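Local coordinates for protein RNA methyltransferase, TrmH family (Porphyromonas gingivalis, PDB 2I6D) that is a putative RNA methyltransferase of the TrmH family, whose knotted SPOUT-type domain probably transfers methyl groups to RNA, at residues 97-102 / 158-163; 104-109 / 127-132; 119-124 / 152-157; 41-46 / 92-97. All blocks are in the same frame, centred on the assembly; numbering follows the deposited sequence. Where two conformers were deposited one is given.

Contact 1 of 4, residues 97-102 / 158-163; sequences PEPVVE and QPTPLK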
loop_
_atom_site.group_PDB
_atom_site.type_symbol
_atom_site.label_atom_id
_atom_site.label_comp_id
_atom_site.label_asym_id
_atom_site.label_seq_id
_atom_site.Cartn_x
_atom_site.Cartn_y
_atom_site.Cartn_z
ATOM N N PRO A 97 -2.051 9.550 -8.936
ATOM C CA PRO A 97 -2.934 9.225 -10.045
ATOM C C PRO A 97 -4.426 9.435 -9.753
ATOM O O PRO A 97 -4.851 9.435 -8.590
ATOM C CB PRO A 97 -2.632 7.746 -10.289
ATOM C CG PRO A 97 -2.307 7.202 -8.906
ATOM C CD PRO A 97 -1.753 8.370 -8.098
ATOM N N GLU A 98 -5.186 9.661 -10.818
ATOM C CA GLU A 98 -6.615 9.454 -10.786
ATOM C C GLU A 98 -6.836 8.029 -10.270
ATOM O O GLU A 98 -6.064 7.116 -10.617
ATOM C CB GLU A 98 -7.181 9.549 -12.199
ATOM C CG GLU A 98 -8.145 10.658 -12.434
ATOM C CD GLU A 98 -9.235 10.714 -11.400
ATOM O OE1 GLU A 98 -9.999 9.714 -11.262
ATOM O OE2 GLU A 98 -9.319 11.773 -10.736
ATOM N N PRO A 99 -7.839 7.828 -9.398
ATOM C CA PRO A 99 -8.132 6.434 -9.049
ATOM C C PRO A 99 -8.663 5.676 -10.264
ATOM O O PRO A 99 -9.464 6.216 -11.034
ATOM C CB PRO A 99 -9.237 6.560 -7.998
ATOM C CG PRO A 99 -9.842 7.891 -8.222
ATOM C CD PRO A 99 -8.714 8.771 -8.680
ATOM N N VAL A 100 -8.224 4.430 -10.400
ATOM C CA VAL A 100 -8.548 3.588 -11.520
ATOM C C VAL A 100 -9.184 2.314 -10.938
ATOM O O VAL A 100 -8.734 1.814 -9.885
ATOM C CB VAL A 100 -7.241 3.272 -12.337
ATOM C CG1 VAL A 100 -7.406 2.047 -13.231
ATOM C CG2 VAL A 100 -6.796 4.505 -13.153
ATOM N N VAL A 101 -10.250 1.830 -11.576
ATOM C CA VAL A 101 -10.816 0.500 -11.241
ATOM C C VAL A 101 -10.404 -0.482 -12.331
ATOM O O VAL A 101 -10.796 -0.322 -13.477
ATOM C CB VAL A 101 -12.380 0.485 -11.119
ATOM C CG1 VAL A 101 -12.887 -0.920 -10.668
ATOM C CG2 VAL A 101 -12.890 1.536 -10.139
ATOM N N GLU A 102 -9.609 -1.504 -11.991
ATOM C CA GLU A 102 -9.302 -2.559 -12.968
ATOM C C GLU A 102 -9.434 -3.839 -12.165
ATOM O O GLU A 102 -8.584 -4.136 -11.343
ATOM C CB GLU A 102 -7.888 -2.426 -13.570
ATOM C CG GLU A 102 -7.740 -1.198 -14.490
ATOM C CD GLU A 102 -6.312 -0.895 -14.974
ATOM O OE1 GLU A 102 -6.208 -0.418 -16.135
ATOM O OE2 GLU A 102 -5.321 -1.094 -14.210
ATOM N N GLN A 158 -0.793 -0.905 -7.381
ATOM C CA GLN A 158 -0.759 0.553 -7.467
ATOM C C GLN A 158 -1.612 1.199 -6.366
ATOM O O GLN A 158 -2.828 0.970 -6.308
ATOM C CB GLN A 158 -1.235 1.082 -8.828
ATOM C CG GLN A 158 -1.145 2.640 -8.877
ATOM C CD GLN A 158 -1.855 3.289 -10.064
ATOM O OE1 GLN A 158 -3.093 3.253 -10.180
ATOM N NE2 GLN A 158 -1.076 3.935 -10.925
ATOM N N PRO A 159 -0.984 1.997 -5.486
ATOM C CA PRO A 159 -1.770 2.581 -4.410
ATOM C C PRO A 159 -2.201 4.011 -4.731
ATOM O O PRO A 159 -1.407 4.767 -5.294
ATOM C CB PRO A 159 -0.817 2.515 -3.233
ATOM C CG PRO A 159 0.583 2.742 -3.876
ATOM C CD PRO A 159 0.463 2.261 -5.345
ATOM N N THR A 160 -3.427 4.389 -4.374
ATOM C CA THR A 160 -3.944 5.686 -4.783
ATOM C C THR A 160 -4.545 6.414 -3.600
ATOM O O THR A 160 -5.629 6.087 -3.176
ATOM C CB THR A 160 -5.000 5.569 -5.929
ATOM O OG1 THR A 160 -4.402 4.927 -7.067
ATOM C CG2 THR A 160 -5.477 6.967 -6.369
ATOM N N PRO A 161 -3.820 7.403 -3.048
ATOM C CA PRO A 161 -4.466 8.246 -2.029
ATOM C C PRO A 161 -5.610 9.040 -2.667
ATOM O O PRO A 161 -5.410 9.687 -3.706
ATOM C CB PRO A 161 -3.335 9.182 -1.578
ATOM C CG PRO A 161 -2.058 8.502 -2.055
ATOM C CD PRO A 161 -2.410 7.775 -3.288
ATOM N N LEU A 162 -6.797 9.011 -2.073
ATOM C CA LEU A 162 -7.936 9.689 -2.672
ATOM C C LEU A 162 -8.077 11.104 -2.150
ATOM O O LEU A 162 -7.788 11.359 -0.985
ATOM C CB LEU A 162 -9.244 8.932 -2.426
ATOM C CG LEU A 162 -9.393 7.495 -2.929
ATOM C CD1 LEU A 162 -10.790 6.993 -2.648
ATOM C CD2 LEU A 162 -9.140 7.437 -4.418
ATOM N N LYS A 163 -8.507 12.013 -3.028
ATOM C CA LYS A 163 -8.805 13.389 -2.662
ATOM C C LYS A 163 -10.149 13.462 -1.928
ATOM O O LYS A 163 -10.300 14.173 -0.912
ATOM C CB LYS A 163 -8.916 14.266 -3.915
ATOM C CG LYS A 163 -7.637 14.530 -4.678
ATOM C CD LYS A 163 -7.890 15.601 -5.743
ATOM C CE LYS A 163 -6.726 15.706 -6.716
ATOM N NZ LYS A 163 -6.333 14.354 -7.225
HETATM O O HOH W 1 -6.234 10.569 -6.577
HETATM O O HOH W 2 -7.295 12.740 -9.104
HETATM O O HOH W 3 -5.746 3.929 -9.142
#
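The pyrrolidine of Pro97 lies over one face of the Gln158 amide, its CG 4.0 Å from Gln158 NE2 and almost straight above the amide plane. His131 meets this amide from the other side of the plane. Gln158 gets there because its CG is anti to the backbone N (chi1 -179°) and the chain runs on extended, carrying the amide beneath the ring. The same Pro97 CG comes 3.6 Å from Thr160 OG1 as the two side chains pass in opposite directions. The methyl of Thr160 takes the branch anti to the backbone N: CG2 is 3.4 Å from Pro97 O and also touches Pro99 CA. Further along, Pro99 CB rests on Leu162 CD2 at 3.7 Å. Strand 158-161 is an outermost strand of the parallel sheet in the SPOUT domain, and 97-102 is the loop that leads into strand 104-109. Neighbouring contacts place this loop across a sheet face: Pro99 packs on Trp133 and Val100 on His131, while Pro99 also reaches Thr168 of helix 165-174. Polar links between the segments run through water. One molecule joins Val100 N, Gln158 OE1 and Thr160 OG1, the last at 2.7 Å. Another donates to both Pro97 O and Pro161 O. At the exposed end a third water accepts from Lys163 NZ and donates to Glu98 OE2, bridging opposite charges whose atoms are 5.3 Å apart.

Contact 2 of 4, residues 104-109 / 127-132; sequences LTLLLD and FGIRHV
Ile129 CD1 is wedged against Leu104, 3.4 Å from Leu104 CG and nearly as near to CD2, tighter than ordinary van der Waals contact. The chi2 of Ile129, -100°, departs from a staggered value, consistent with tight packing, though so short a carbon pair may partly reflect coordinate error. The same CD1 reaches Leu106 CD2 at 3.9 Å, the two side chains crossing at about a right angle. Next along the sheet face, Leu106 CD1 lies 4.2 Å from Val132 CG2, and the other branch of Val132, CG1, reaches Leu108 CG. On the reverse face Thr105 CG2 packs on His131 CB, 3.9 Å away.

The strands run parallel, with Leu106 bridged to Val132. Leu106 N donates to His131 O at 3.3 Å, a long bond with an N-H...O angle of 155°, and Val132 CA makes a weak CA-H...O approach to Leu106 O. Beside Leu104, where the partner is still loop, a water links the backbones: it accepts from Arg130 N and donates to Leu104 O at 2.7 Å. The polar ends of the reverse face turn elsewhere, His131 NE2 to Glu102 and Thr105 OG1 to Gly103 O.

Segment 104-109 is the first strand of the beta-alpha-beta unit 104-109, 114-127, 131-134, and 127-132 carries the chain from the helix end into the second strand. Gly128, the first residue past the helix, has positive phi and closes its end with a Schellman motif. Ile120 and Ala124 of helix 114-127 cover the face carrying Leu106 and Val132, helix 242-255 adds Thr246 against Leu106, and strand 201-206 flanks 104-109 with Leu203.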
loop_
_atom_site.group_PDB
_atom_site.type_symbol
_atom_site.label_atom_id
_atom_site.label_comp_id
_atom_site.label_asym_id
_atom_site.label_seq_id
_atom_site.Cartn_x
_atom_site.Cartn_y
_atom_site.Cartn_z
ATOM N N LEU A 104 -11.260 -6.220 -9.198
ATOM C CA LEU A 104 -11.567 -5.951 -7.820
ATOM C C LEU A 104 -10.546 -4.945 -7.275
ATOM O O LEU A 104 -9.316 -5.157 -7.375
ATOM C CB LEU A 104 -11.504 -7.257 -7.018
ATOM C CG LEU A 104 -11.605 -7.093 -5.507
ATOM C CD1 LEU A 104 -12.979 -6.397 -5.152
ATOM C CD2 LEU A 104 -11.466 -8.493 -4.857
ATOM N N THR A 105 -11.080 -3.878 -6.695
ATOM C CA THR A 105 -10.309 -2.732 -6.251
ATOM C C THR A 105 -10.667 -2.482 -4.797
ATOM O O THR A 105 -11.849 -2.367 -4.457
ATOM C CB THR A 105 -10.690 -1.515 -7.111
ATOM O OG1 THR A 105 -10.359 -1.803 -8.480
ATOM C CG2 THR A 105 -9.950 -0.229 -6.652
ATOM N N LEU A 106 -9.649 -2.405 -3.937
ATOM C CA LEU A 106 -9.859 -2.169 -2.521
ATOM C C LEU A 106 -9.855 -0.696 -2.217
ATOM O O LEU A 106 -9.072 0.075 -2.817
ATOM C CB LEU A 106 -8.776 -2.857 -1.673
ATOM C CG LEU A 106 -8.590 -4.329 -1.953
ATOM C CD1 LEU A 106 -7.517 -4.830 -0.964
ATOM C CD2 LEU A 106 -9.936 -5.079 -1.807
ATOM N N LEU A 107 -10.762 -0.291 -1.329
ATOM C CA LEU A 107 -10.698 1.037 -0.767
ATOM C C LEU A 107 -10.576 0.901 0.747
ATOM O O LEU A 107 -11.405 0.263 1.390
ATOM C CB LEU A 107 -11.933 1.870 -1.140
ATOM C CG LEU A 107 -11.941 3.364 -0.747
ATOM C CD1 LEU A 107 -12.192 3.583 0.726
ATOM C CD2 LEU A 107 -10.695 4.078 -1.129
ATOM N N LEU A 108 -9.537 1.502 1.299
ATOM C CA LEU A 108 -9.312 1.486 2.741
ATOM C C LEU A 108 -9.808 2.806 3.293
ATOM O O LEU A 108 -9.196 3.852 3.058
ATOM C CB LEU A 108 -7.825 1.318 3.048
ATOM C CG LEU A 108 -7.146 0.114 2.386
ATOM C CD1 LEU A 108 -5.801 -0.080 3.070
ATOM C CD2 LEU A 108 -8.024 -1.163 2.488
ATOM N N ASP A 109 -10.922 2.763 4.024
ATOM C CA ASP A 109 -11.541 3.993 4.593
ATOM C C ASP A 109 -11.076 4.176 6.040
ATOM O O ASP A 109 -11.643 3.544 6.938
ATOM C CB ASP A 109 -13.082 3.860 4.590
ATOM C CG ASP A 109 -13.798 5.065 5.202
ATOM O OD1 ASP A 109 -13.240 6.183 5.175
ATOM O OD2 ASP A 109 -14.954 4.912 5.687
ATOM N N PHE A 127 -3.273 -12.150 -4.051
ATOM C CA PHE A 127 -4.481 -12.515 -4.818
ATOM C C PHE A 127 -4.614 -11.794 -6.168
ATOM O O PHE A 127 -5.556 -12.046 -6.948
ATOM C CB PHE A 127 -5.708 -12.300 -3.956
ATOM C CG PHE A 127 -5.819 -13.328 -2.847
ATOM C CD1 PHE A 127 -6.113 -14.664 -3.150
ATOM C CD2 PHE A 127 -5.545 -12.971 -1.529
ATOM C CE1 PHE A 127 -6.181 -15.643 -2.144
ATOM C CE2 PHE A 127 -5.649 -13.937 -0.505
ATOM C CZ PHE A 127 -5.946 -15.263 -0.824
ATOM N N GLY A 128 -3.683 -10.898 -6.443
ATOM C CA GLY A 128 -3.584 -10.255 -7.769
ATOM C C GLY A 128 -4.480 -9.023 -7.904
ATOM O O GLY A 128 -4.862 -8.643 -9.024
ATOM N N ILE A 129 -4.829 -8.400 -6.770
ATOM C CA ILE A 129 -5.494 -7.099 -6.782
ATOM C C ILE A 129 -4.573 -6.048 -7.425
ATOM O O ILE A 129 -3.400 -5.944 -7.068
ATOM C CB ILE A 129 -5.845 -6.626 -5.322
ATOM C CG1 ILE A 129 -6.863 -7.574 -4.657
ATOM C CG2 ILE A 129 -6.253 -5.116 -5.284
ATOM C CD1 ILE A 129 -8.273 -7.155 -4.648
ATOM N N ARG A 130 -5.064 -5.300 -8.401
ATOM C CA ARG A 130 -4.190 -4.349 -9.090
ATOM C C ARG A 130 -4.185 -2.950 -8.535
ATOM O O ARG A 130 -3.248 -2.169 -8.815
ATOM C CB ARG A 130 -4.542 -4.312 -10.579
ATOM C CG ARG A 130 -4.155 -5.647 -11.261
ATOM C CD ARG A 130 -4.996 -5.889 -12.464
ATOM N NE ARG A 130 -4.715 -4.925 -13.522
ATOM C CZ ARG A 130 -4.870 -5.192 -14.809
ATOM N NH1 ARG A 130 -5.283 -6.400 -15.167
ATOM N NH2 ARG A 130 -4.598 -4.273 -15.729
ATOM N N HIS A 131 -5.225 -2.607 -7.771
ATOM C CA HIS A 131 -5.376 -1.229 -7.281
ATOM C C HIS A 131 -5.885 -1.212 -5.894
ATOM O O HIS A 131 -6.834 -1.932 -5.567
ATOM C CB HIS A 131 -6.348 -0.396 -8.167
ATOM C CG HIS A 131 -5.823 -0.153 -9.537
ATOM N ND1 HIS A 131 -4.977 0.890 -9.828
ATOM C CD2 HIS A 131 -5.962 -0.859 -10.683
ATOM C CE1 HIS A 131 -4.637 0.834 -11.106
ATOM N NE2 HIS A 131 -5.223 -0.217 -11.648
ATOM N N VAL A 132 -5.252 -0.378 -5.072
ATOM C CA VAL A 132 -5.678 -0.199 -3.671
ATOM C C VAL A 132 -5.767 1.309 -3.471
ATOM O O VAL A 132 -4.779 2.051 -3.637
ATOM C CB VAL A 132 -4.704 -0.841 -2.624
ATOM C CG1 VAL A 132 -5.091 -0.442 -1.194
ATOM C CG2 VAL A 132 -4.666 -2.383 -2.756
HETATM O O HOH W 4 -7.829 -6.000 -9.481
#

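Contact 3 of 4, residues 119-124 / 152-157; sequences TILRTA and GALARV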
loop_
_atom_site.group_PDB
_atom_site.type_symbol
_atom_site.label_atom_id
_atom_site.label_comp_id
_atom_site.label_asym_id
_atom_site.label_seq_id
_atom_site.Cartn_x
_atom_site.Cartn_y
_atom_site.Cartn_z
ATOM N N THR A 119 -0.067 -5.373 5.718
ATOM C CA THR A 119 -0.630 -6.711 5.580
ATOM C C THR A 119 -1.628 -6.754 4.420
ATOM O O THR A 119 -1.655 -7.728 3.657
ATOM C CB THR A 119 -1.270 -7.184 6.891
ATOM O OG1 THR A 119 -0.262 -7.179 7.916
ATOM C CG2 THR A 119 -1.840 -8.598 6.750
ATOM N N ILE A 120 -2.477 -5.737 4.333
ATOM C CA ILE A 120 -3.472 -5.637 3.257
ATOM C C ILE A 120 -2.787 -5.562 1.899
ATOM O O ILE A 120 -3.219 -6.240 0.963
ATOM C CB ILE A 120 -4.466 -4.473 3.476
ATOM C CG1 ILE A 120 -5.444 -4.886 4.574
ATOM C CG2 ILE A 120 -5.246 -4.147 2.173
ATOM C CD1 ILE A 120 -6.131 -3.667 5.273
ATOM N N LEU A 121 -1.741 -4.738 1.787
ATOM C CA LEU A 121 -0.977 -4.687 0.535
ATOM C C LEU A 121 -0.436 -6.062 0.125
ATOM O O LEU A 121 -0.438 -6.404 -1.056
ATOM C CB LEU A 121 0.172 -3.668 0.608
ATOM C CG LEU A 121 -0.236 -2.188 0.657
ATOM C CD1 LEU A 121 1.033 -1.329 0.834
ATOM C CD2 LEU A 121 -0.991 -1.793 -0.633
ATOM N N ARG A 122 0.114 -6.815 1.087
ATOM C CA ARG A 122 0.635 -8.155 0.794
ATOM C C ARG A 122 -0.474 -9.108 0.360
ATOM O O ARG A 122 -0.281 -9.932 -0.555
ATOM C CB ARG A 122 1.386 -8.730 1.996
ATOM C CG ARG A 122 2.614 -7.904 2.353
ATOM C CD ARG A 122 3.364 -8.437 3.572
ATOM N NE ARG A 122 3.477 -9.883 3.492
ATOM C CZ ARG A 122 4.051 -10.663 4.402
ATOM N NH1 ARG A 122 4.613 -10.146 5.494
ATOM N NH2 ARG A 122 4.062 -11.972 4.209
ATOM N N THR A 123 -1.626 -9.014 1.015
ATOM C CA THR A 123 -2.793 -9.813 0.625
ATOM C C THR A 123 -3.269 -9.462 -0.787
ATOM O O THR A 123 -3.519 -10.348 -1.592
ATOM C CB THR A 123 -3.956 -9.604 1.618
ATOM O OG1 THR A 123 -3.642 -10.288 2.833
ATOM C CG2 THR A 123 -5.294 -10.160 1.041
ATOM N N ALA A 124 -3.375 -8.165 -1.077
ATOM C CA ALA A 124 -3.745 -7.683 -2.411
ATOM C C ALA A 124 -2.769 -8.244 -3.466
ATOM O O ALA A 124 -3.181 -8.748 -4.505
ATOM C CB ALA A 124 -3.742 -6.135 -2.427
ATOM N N GLY A 152 7.477 -6.348 -1.248
ATOM C CA GLY A 152 7.523 -6.112 -2.686
ATOM C C GLY A 152 6.183 -5.802 -3.319
ATOM O O GLY A 152 6.094 -5.685 -4.542
ATOM N N ALA A 153 5.136 -5.659 -2.502
ATOM C CA ALA A 153 3.782 -5.513 -3.070
ATOM C C ALA A 153 3.629 -4.265 -3.971
ATOM O O ALA A 153 2.822 -4.260 -4.931
ATOM C CB ALA A 153 2.725 -5.515 -1.977
ATOM N N LEU A 154 4.406 -3.227 -3.683
ATOM C CA LEU A 154 4.328 -1.990 -4.462
ATOM C C LEU A 154 4.891 -2.117 -5.878
ATOM O O LEU A 154 4.702 -1.220 -6.708
ATOM C CB LEU A 154 4.983 -0.827 -3.713
ATOM C CG LEU A 154 4.381 -0.613 -2.315
ATOM C CD1 LEU A 154 5.252 0.295 -1.457
ATOM C CD2 LEU A 154 2.942 -0.068 -2.407
ATOM N N ALA A 155 5.543 -3.231 -6.174
ATOM C CA ALA A 155 5.927 -3.524 -7.547
ATOM C C ALA A 155 4.718 -3.787 -8.441
ATOM O O ALA A 155 4.769 -3.532 -9.647
ATOM C CB ALA A 155 6.911 -4.705 -7.597
ATOM N N ARG A 156 3.634 -4.317 -7.870
ATOM C CA ARG A 156 2.534 -4.763 -8.676
ATOM C C ARG A 156 1.196 -4.195 -8.251
ATOM O O ARG A 156 0.241 -4.296 -9.004
ATOM C CB ARG A 156 2.443 -6.274 -8.667
ATOM C CG ARG A 156 3.432 -6.965 -9.584
ATOM C CD ARG A 156 3.488 -8.448 -9.225
ATOM N NE ARG A 156 3.884 -8.593 -7.830
ATOM C CZ ARG A 156 5.143 -8.621 -7.421
ATOM N NH1 ARG A 156 6.134 -8.527 -8.308
ATOM N NH2 ARG A 156 5.413 -8.739 -6.124
ATOM N N VAL A 157 1.122 -3.639 -7.046
ATOM C CA VAL A 157 -0.140 -3.082 -6.525
ATOM C C VAL A 157 0.016 -1.558 -6.547
ATOM O O VAL A 157 0.896 -0.988 -5.862
ATOM C CB VAL A 157 -0.475 -3.600 -5.097
ATOM C CG1 VAL A 157 -1.788 -2.978 -4.599
ATOM C CG2 VAL A 157 -0.538 -5.146 -5.068
#
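Helix 114-127, the crossover of the beta-alpha-beta unit in the SPOUT domain, turns Leu121 and Ala124 toward Ala153, Leu154 and Val157 of the chain that leads into strand 158-161. The nearest approach involves backbone: Ala153 CB stands 3.4 Å from Leu121 O, so a methyl is pressed against the helix surface. The same CB is 4.1 Å from Leu121 CB. Such closeness is possible because alanine adds nothing beyond CB, and the two main chains come within 5.6 Å between Arg122 CA and Ala153 CA.

Beyond the methyl, the two branches of Leu121 divide their partners. CD1 meets Leu154 CD2 at 4.0 Å, the two leucines meeting at a slant, and CD2 faces Val157 CG1 at 4.2 Å. The second branch of Val157 is placed beside its own backbone N, with CG1 anti to that N (chi1 179°). This puts CG2 toward the next helical turn, 4.3 Å from Ala124 CB.

No polar pair bonds the segments to each other; the loop holds its own shape. Ala153 O accepts from both Arg156 N and Val157 N, the latter at 2.8 Å, which tucks 153-157 into a compact turn. Arg156 fastens the turn outside the apolar patch through salt bridges to Asp125, on the same helix, and to Glu38.

Around the contact, Val132 of strand 131-134 touches both Ala124 and Val157, Val146 and Val147 of helix 144-148 meet Leu121 and Leu154 respectively, and helix 242-255 covers Ile120 on another side of the crossover helix.

Contact 4 of 4, residues 41-46 / 92-97; sequences PFYRCR and DLPAEP
Arg44 runs beside Asp92, both side chains pointing the same way. Its CB is 3.6 Å from Asp92 OD2. CG stays near that oxygen at 3.8 Å, and CD has drawn off to 4.1 Å. The bend lies about the CB-CG bond (chi2 -68°); beyond CD the chain draws away from the carboxylate. Arg44 NE is 4.8 Å from Asp92 OD2, so any attraction between the opposite charges is probably weak and long-range, although the two planes are only 19° apart. At the tip, NH2 donates to Cys45 O at 3.0 Å from above the carbonyl plane, and NH1 forms a salt bridge with Asp63. The backbones of Arg44 and Asp92 are bonded directly: Asp92 N donates to Arg44 O at 2.8 Å, in the carbonyl plane, with an N-H...O angle of 163°. This bond ends the pairing of antiparallel neighbours 45-51 and 87-92 in the mixed sheet of the MRM3-like substrate-binding domain, Arg44 lying just ahead of its strand. A water extends the pairing, accepting from Arg44 N and donating to Asp92 O. Tyr43 presents its ring edge to Pro94, CE1 to CG 3.7 Å, and its OH bonds Leu154 O. Arg46, in one of its two conformers, crosses Asp92 at about a right angle and sends NH1 to Glu25 in a salt bridge.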
loop_
_atom_site.group_PDB
_atom_site.type_symbol
_atom_site.label_atom_id
_atom_site.label_comp_id
_atom_site.label_asym_id
_atom_site.label_seq_id
_atom_site.Cartn_x
_atom_site.Cartn_y
_atom_site.Cartn_z
ATOM N N PRO A 41 12.367 -1.713 -11.255
ATOM C CA PRO A 41 11.727 -1.655 -12.580
ATOM C C PRO A 41 10.438 -0.841 -12.628
ATOM O O PRO A 41 9.910 -0.582 -13.724
ATOM C CB PRO A 41 11.397 -3.121 -12.883
ATOM C CG PRO A 41 12.286 -3.919 -11.971
ATOM C CD PRO A 41 12.391 -3.085 -10.721
ATOM N N PHE A 42 9.908 -0.448 -11.479
ATOM C CA PHE A 42 8.553 0.138 -11.449
ATOM C C PHE A 42 8.477 1.582 -10.941
ATOM O O PHE A 42 7.395 2.200 -10.929
ATOM C CB PHE A 42 7.640 -0.747 -10.618
ATOM C CG PHE A 42 7.506 -2.130 -11.170
ATOM C CD1 PHE A 42 6.686 -2.377 -12.264
ATOM C CD2 PHE A 42 8.243 -3.175 -10.624
ATOM C CE1 PHE A 42 6.588 -3.668 -12.799
ATOM C CE2 PHE A 42 8.136 -4.471 -11.140
ATOM C CZ PHE A 42 7.310 -4.714 -12.232
ATOM N N TYR A 43 9.604 2.091 -10.475
ATOM C CA TYR A 43 9.693 3.414 -9.862
ATOM C C TYR A 43 10.915 4.082 -10.408
ATOM O O TYR A 43 11.857 3.407 -10.808
ATOM C CB TYR A 43 9.795 3.327 -8.322
ATOM C CG TYR A 43 8.499 2.891 -7.726
ATOM C CD1 TYR A 43 7.547 3.832 -7.314
ATOM C CD2 TYR A 43 8.192 1.530 -7.636
ATOM C CE1 TYR A 43 6.338 3.425 -6.802
ATOM C CE2 TYR A 43 6.969 1.105 -7.157
ATOM C CZ TYR A 43 6.051 2.058 -6.724
ATOM O OH TYR A 43 4.841 1.634 -6.229
ATOM N N ARG A 44 10.880 5.409 -10.425
ATOM C CA ARG A 44 11.964 6.195 -10.975
ATOM C C ARG A 44 12.981 6.413 -9.873
ATOM O O ARG A 44 12.713 7.131 -8.920
ATOM C CB ARG A 44 11.424 7.538 -11.437
ATOM C CG ARG A 44 12.100 8.110 -12.662
ATOM C CD ARG A 44 13.516 8.500 -12.377
ATOM N NE ARG A 44 14.108 9.214 -13.509
ATOM C CZ ARG A 44 15.360 9.668 -13.537
ATOM N NH1 ARG A 44 15.807 10.323 -14.622
ATOM N NH2 ARG A 44 16.165 9.479 -12.483
ATOM N N CYS A 45 14.156 5.820 -10.025
ATOM C CA CYS A 45 15.196 5.947 -9.008
ATOM C C CYS A 45 16.031 7.235 -9.194
ATOM O O CYS A 45 16.568 7.486 -10.273
ATOM C CB CYS A 45 16.073 4.695 -8.993
ATOM S SG CYS A 45 17.353 4.793 -7.717
ATOM N N ARG A 46 16.104 8.033 -8.128
ATOM C CA ARG A 46 16.800 9.320 -8.050
ATOM C C ARG A 46 18.220 9.136 -7.485
ATOM O O ARG A 46 19.166 9.830 -7.854
ATOM C CB ARG A 46 15.967 10.186 -7.087
ATOM C CG ARG A 46 16.305 11.665 -6.946
ATOM C CD ARG A 46 15.143 12.363 -6.220
ATOM N NE ARG A 46 15.518 13.622 -5.592
ATOM C CZ ARG A 46 14.657 14.498 -5.077
ATOM N NH1 ARG A 46 15.098 15.626 -4.532
ATOM N NH2 ARG A 46 13.355 14.258 -5.116
ATOM N N ASP A 92 11.159 8.428 -6.981
ATOM C CA ASP A 92 10.113 9.406 -7.137
ATOM C C ASP A 92 8.786 8.864 -6.631
ATOM O O ASP A 92 8.392 7.725 -6.937
ATOM C CB ASP A 92 9.930 9.749 -8.619
ATOM C CG ASP A 92 11.007 10.671 -9.158
ATOM O OD1 ASP A 92 11.889 11.122 -8.388
ATOM O OD2 ASP A 92 10.940 10.945 -10.371
ATOM N N LEU A 93 8.084 9.700 -5.879
ATOM C CA LEU A 93 6.706 9.448 -5.528
ATOM C C LEU A 93 5.908 9.473 -6.840
ATOM O O LEU A 93 6.052 10.412 -7.627
ATOM C CB LEU A 93 6.261 10.567 -4.586
ATOM C CG LEU A 93 5.272 10.362 -3.452
ATOM C CD1 LEU A 93 5.654 9.192 -2.589
ATOM C CD2 LEU A 93 5.224 11.633 -2.615
ATOM N N PRO A 94 5.102 8.428 -7.110
ATOM C CA PRO A 94 4.326 8.356 -8.340
ATOM C C PRO A 94 3.481 9.603 -8.495
ATOM O O PRO A 94 2.963 10.124 -7.506
ATOM C CB PRO A 94 3.415 7.145 -8.126
ATOM C CG PRO A 94 4.077 6.335 -7.139
ATOM C CD PRO A 94 4.903 7.240 -6.268
ATOM N N ALA A 95 3.390 10.097 -9.719
ATOM C CA ALA A 95 2.676 11.321 -9.979
ATOM C C ALA A 95 1.228 11.037 -9.635
ATOM O O ALA A 95 0.495 10.488 -10.463
ATOM C CB ALA A 95 2.829 11.719 -11.441
ATOM N N GLU A 96 0.836 11.406 -8.409
ATOM C CA GLU A 96 -0.451 11.005 -7.803
ATOM C C GLU A 96 -1.618 10.810 -8.780
ATOM O O GLU A 96 -2.130 11.767 -9.369
ATOM C CB GLU A 96 -0.831 11.923 -6.639
ATOM C CG GLU A 96 -1.797 11.284 -5.641
ATOM C CD GLU A 96 -1.696 11.891 -4.250
ATOM O OE1 GLU A 96 -2.640 12.607 -3.844
ATOM O OE2 GLU A 96 -0.677 11.652 -3.564
ATOM N N PRO A 97 -2.051 9.550 -8.936
ATOM C CA PRO A 97 -2.934 9.225 -10.045
ATOM C C PRO A 97 -4.426 9.435 -9.753
ATOM O O PRO A 97 -4.851 9.435 -8.590
ATOM C CB PRO A 97 -2.632 7.746 -10.289
ATOM C CG PRO A 97 -2.307 7.202 -8.906
ATOM C CD PRO A 97 -1.753 8.370 -8.098
HETATM O O HOH W 5 8.487 6.657 -9.414
HETATM O O HOH W 6 11.903 13.158 -6.763
#

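How the contacts relate
Contacts 2 and 3 are buried and largely apolar, contact 1 is partly buried, and contact 4 is a surface contact. Contacts 2 and 3 both surround helix 114-127: contact 2 joins the strands that precede and follow it, contact 3 packs a loop on its side, and Val132 CG2 lies 3.5 Å from Val157 CG1. Contact 1 joins the same parallel sheet, where Thr160 N bonds Val132 O, but its polar links pass through water, while contact 2 has a direct strand bond. Contact 4 sits at the margin of the N-terminal mixed sheet, its backbone bond among charged side chains. The linker 92-102, with Pro97 packing only in contact 1, and the tyrosine bond from contact 4 to the loop of contact 3 probably help join the two domains.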